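Local coordinates for protein putative acetylornithine deacetylase (PDB 3VPB) that probably ligates glutamate to the C-terminal glutamate of the carrier protein LysW at the expense of ATP, in arginine biosynthesis, at residues B[2-7]-B[48-53]. Numbering follows the deposited sequence.
Sequences RVVLIV and DVAIIR
The carboxylate of Asp48 reaches across to the start of the neighbouring strand: OD2 accepts the backbone N of Arg2 at 2.8 Å through its anti lone pair, the one turned away from OD1. A chi1 of -58° sets CG beside the Asp48 backbone N and brings OD2 to Arg2 N. Asp48 N itself donates to Arg2 O, in the carbonyl plane, while Val49 N reaches the same oxygen only weakly. Two parallel strands are thus tied at their entrance before the regular ladder begins. From there Val4 and Ile51 each use both N and O across the pair: Val4 N binds Val49 O, Val4 O takes Ile51 N at 2.9 Å, and Ile51 O accepts Ile6 N almost straight, at 176°. Arg53 N closes the ladder on Ile6 O.

Of the sheet's two faces, one carries Val3, Leu5, Val49 and Ile51. Here Leu5 CD1 packs against both Ile51 CG2 (3.9 Å) and the aliphatic CG of Arg53 (3.7 Å), and the extended Ile51 sends CD1 back to Val3 CG1. On the other face Val4 CG1 sits 3.6 Å from Ala50 CB, and Ile6 and Ile52 lie side by side, Ile52 CD1 against Ile6 CG1.

The guanidinium of Arg53, near substrate-site Phe257, forms a salt bridge through NE with Glu14 and a hydrogen bond through NH2 with Pro255 O; that of Arg2 forms a salt bridge with Asp29. This is the central strand pair of the Rossmann-like preATP-grasp domain: strand 27-32 flanks 2-7, strand 73-75 flanks 49-52, helix 12-23 packs on Leu5 and Ile51, and helix 57-69 on Ile6, Ala50 and Ile52.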
loop_
_atom_site.group_PDB
_atom_site.type_symbol
_atom_site.label_atom_id
_atom_site.label_comp_id
_atom_site.label_asym_id
_atom_site.label_seq_id
_atom_site.Cartn_x
_atom_site.Cartn_y
_atom_site.Cartn_z
ATOM N N ARG B 2 -12.370 -38.823 -4.718
ATOM C CA ARG B 2 -12.914 -37.724 -3.947
ATOM C C ARG B 2 -12.172 -36.486 -4.388
ATOM O O ARG B 2 -10.949 -36.420 -4.289
ATOM C CB ARG B 2 -12.724 -37.957 -2.442
ATOM C CG ARG B 2 -13.988 -38.330 -1.736
ATOM C CD ARG B 2 -14.397 -37.268 -0.702
ATOM N NE ARG B 2 -13.997 -37.715 0.629
ATOM C CZ ARG B 2 -14.278 -37.097 1.776
ATOM N NH1 ARG B 2 -14.962 -35.945 1.799
ATOM N NH2 ARG B 2 -13.853 -37.638 2.914
ATOM N N VAL B 3 -12.927 -35.506 -4.855
ATOM C CA VAL B 3 -12.370 -34.279 -5.388
ATOM C C VAL B 3 -12.715 -33.151 -4.435
ATOM O O VAL B 3 -13.787 -33.129 -3.854
ATOM C CB VAL B 3 -12.996 -33.959 -6.784
ATOM C CG1 VAL B 3 -12.561 -32.570 -7.296
ATOM C CG2 VAL B 3 -12.629 -35.055 -7.791
ATOM N N VAL B 4 -11.782 -32.221 -4.256
ATOM C CA VAL B 4 -12.124 -30.975 -3.570
ATOM C C VAL B 4 -11.983 -29.815 -4.527
ATOM O O VAL B 4 -11.000 -29.717 -5.247
ATOM C CB VAL B 4 -11.328 -30.768 -2.229
ATOM C CG1 VAL B 4 -9.845 -30.656 -2.455
ATOM C CG2 VAL B 4 -11.867 -29.514 -1.469
ATOM N N LEU B 5 -12.981 -28.934 -4.536
ATOM C CA LEU B 5 -12.966 -27.753 -5.376
ATOM C C LEU B 5 -12.665 -26.580 -4.446
ATOM O O LEU B 5 -13.411 -26.343 -3.527
ATOM C CB LEU B 5 -14.338 -27.587 -6.067
ATOM C CG LEU B 5 -14.643 -26.359 -6.957
ATOM C CD1 LEU B 5 -13.662 -26.299 -8.147
ATOM C CD2 LEU B 5 -16.103 -26.417 -7.484
ATOM N N ILE B 6 -11.526 -25.921 -4.666
ATOM C CA ILE B 6 -11.008 -24.912 -3.766
ATOM C C ILE B 6 -11.362 -23.560 -4.374
ATOM O O ILE B 6 -10.988 -23.267 -5.507
ATOM C CB ILE B 6 -9.452 -25.037 -3.653
ATOM C CG1 ILE B 6 -9.044 -26.372 -3.017
ATOM C CG2 ILE B 6 -8.847 -23.824 -2.908
ATOM C CD1 ILE B 6 -9.508 -26.524 -1.535
ATOM N N VAL B 7 -12.079 -22.722 -3.625
ATOM C CA VAL B 7 -12.611 -21.486 -4.207
ATOM C C VAL B 7 -12.442 -20.324 -3.216
ATOM O O VAL B 7 -12.195 -20.557 -2.030
ATOM C CB VAL B 7 -14.127 -21.642 -4.545
ATOM C CG1 VAL B 7 -14.355 -22.870 -5.470
ATOM C CG2 VAL B 7 -14.993 -21.752 -3.264
ATOM N N ASP B 48 -8.393 -37.074 -3.304
ATOM C CA ASP B 48 -7.493 -37.580 -4.322
ATOM C C ASP B 48 -7.004 -36.461 -5.235
ATOM O O ASP B 48 -5.811 -36.415 -5.614
ATOM C CB ASP B 48 -8.220 -38.678 -5.074
ATOM C CG ASP B 48 -8.677 -39.797 -4.122
ATOM O OD1 ASP B 48 -7.798 -40.436 -3.510
ATOM O OD2 ASP B 48 -9.891 -39.977 -3.923
ATOM N N VAL B 49 -7.908 -35.527 -5.554
ATOM C CA VAL B 49 -7.587 -34.462 -6.499
ATOM C C VAL B 49 -8.202 -33.168 -5.978
ATOM O O VAL B 49 -9.305 -33.185 -5.462
ATOM C CB VAL B 49 -8.177 -34.740 -7.912
ATOM C CG1 VAL B 49 -7.958 -33.539 -8.837
ATOM C CG2 VAL B 49 -7.554 -35.990 -8.528
ATOM N N ALA B 50 -7.467 -32.073 -6.138
ATOM C CA ALA B 50 -7.975 -30.719 -5.802
ATOM C C ALA B 50 -7.991 -29.854 -7.062
ATOM O O ALA B 50 -7.013 -29.821 -7.805
ATOM C CB ALA B 50 -7.094 -30.085 -4.731
ATOM N N ILE B 51 -9.109 -29.167 -7.316
ATOM C CA ILE B 51 -9.201 -28.297 -8.505
ATOM C C ILE B 51 -9.057 -26.907 -7.924
ATOM O O ILE B 51 -9.852 -26.517 -7.086
ATOM C CB ILE B 51 -10.548 -28.449 -9.211
ATOM C CG1 ILE B 51 -10.756 -29.898 -9.662
ATOM C CG2 ILE B 51 -10.690 -27.443 -10.413
ATOM C CD1 ILE B 51 -12.132 -30.101 -10.353
ATOM N N ILE B 52 -7.985 -26.217 -8.305
ATOM C CA ILE B 52 -7.590 -25.002 -7.586
ATOM C C ILE B 52 -8.176 -23.826 -8.352
ATOM O O ILE B 52 -7.691 -23.476 -9.417
ATOM C CB ILE B 52 -6.020 -24.863 -7.505
ATOM C CG1 ILE B 52 -5.359 -26.074 -6.785
ATOM C CG2 ILE B 52 -5.657 -23.522 -6.833
ATOM C CD1 ILE B 52 -5.871 -26.326 -5.319
ATOM N N ARG B 53 -9.170 -23.178 -7.749
ATOM C CA ARG B 53 -9.960 -22.141 -8.420
ATOM C C ARG B 53 -10.027 -20.729 -7.765
ATOM O O ARG B 53 -10.803 -19.900 -8.232
ATOM C CB ARG B 53 -11.382 -22.680 -8.684
ATOM C CG ARG B 53 -11.424 -23.843 -9.706
ATOM C CD ARG B 53 -10.818 -23.442 -11.044
ATOM N NE ARG B 53 -11.547 -22.305 -11.621
ATOM C CZ ARG B 53 -11.313 -21.822 -12.837
ATOM N NH1 ARG B 53 -12.025 -20.800 -13.301
ATOM N NH2 ARG B 53 -10.379 -22.387 -13.593
#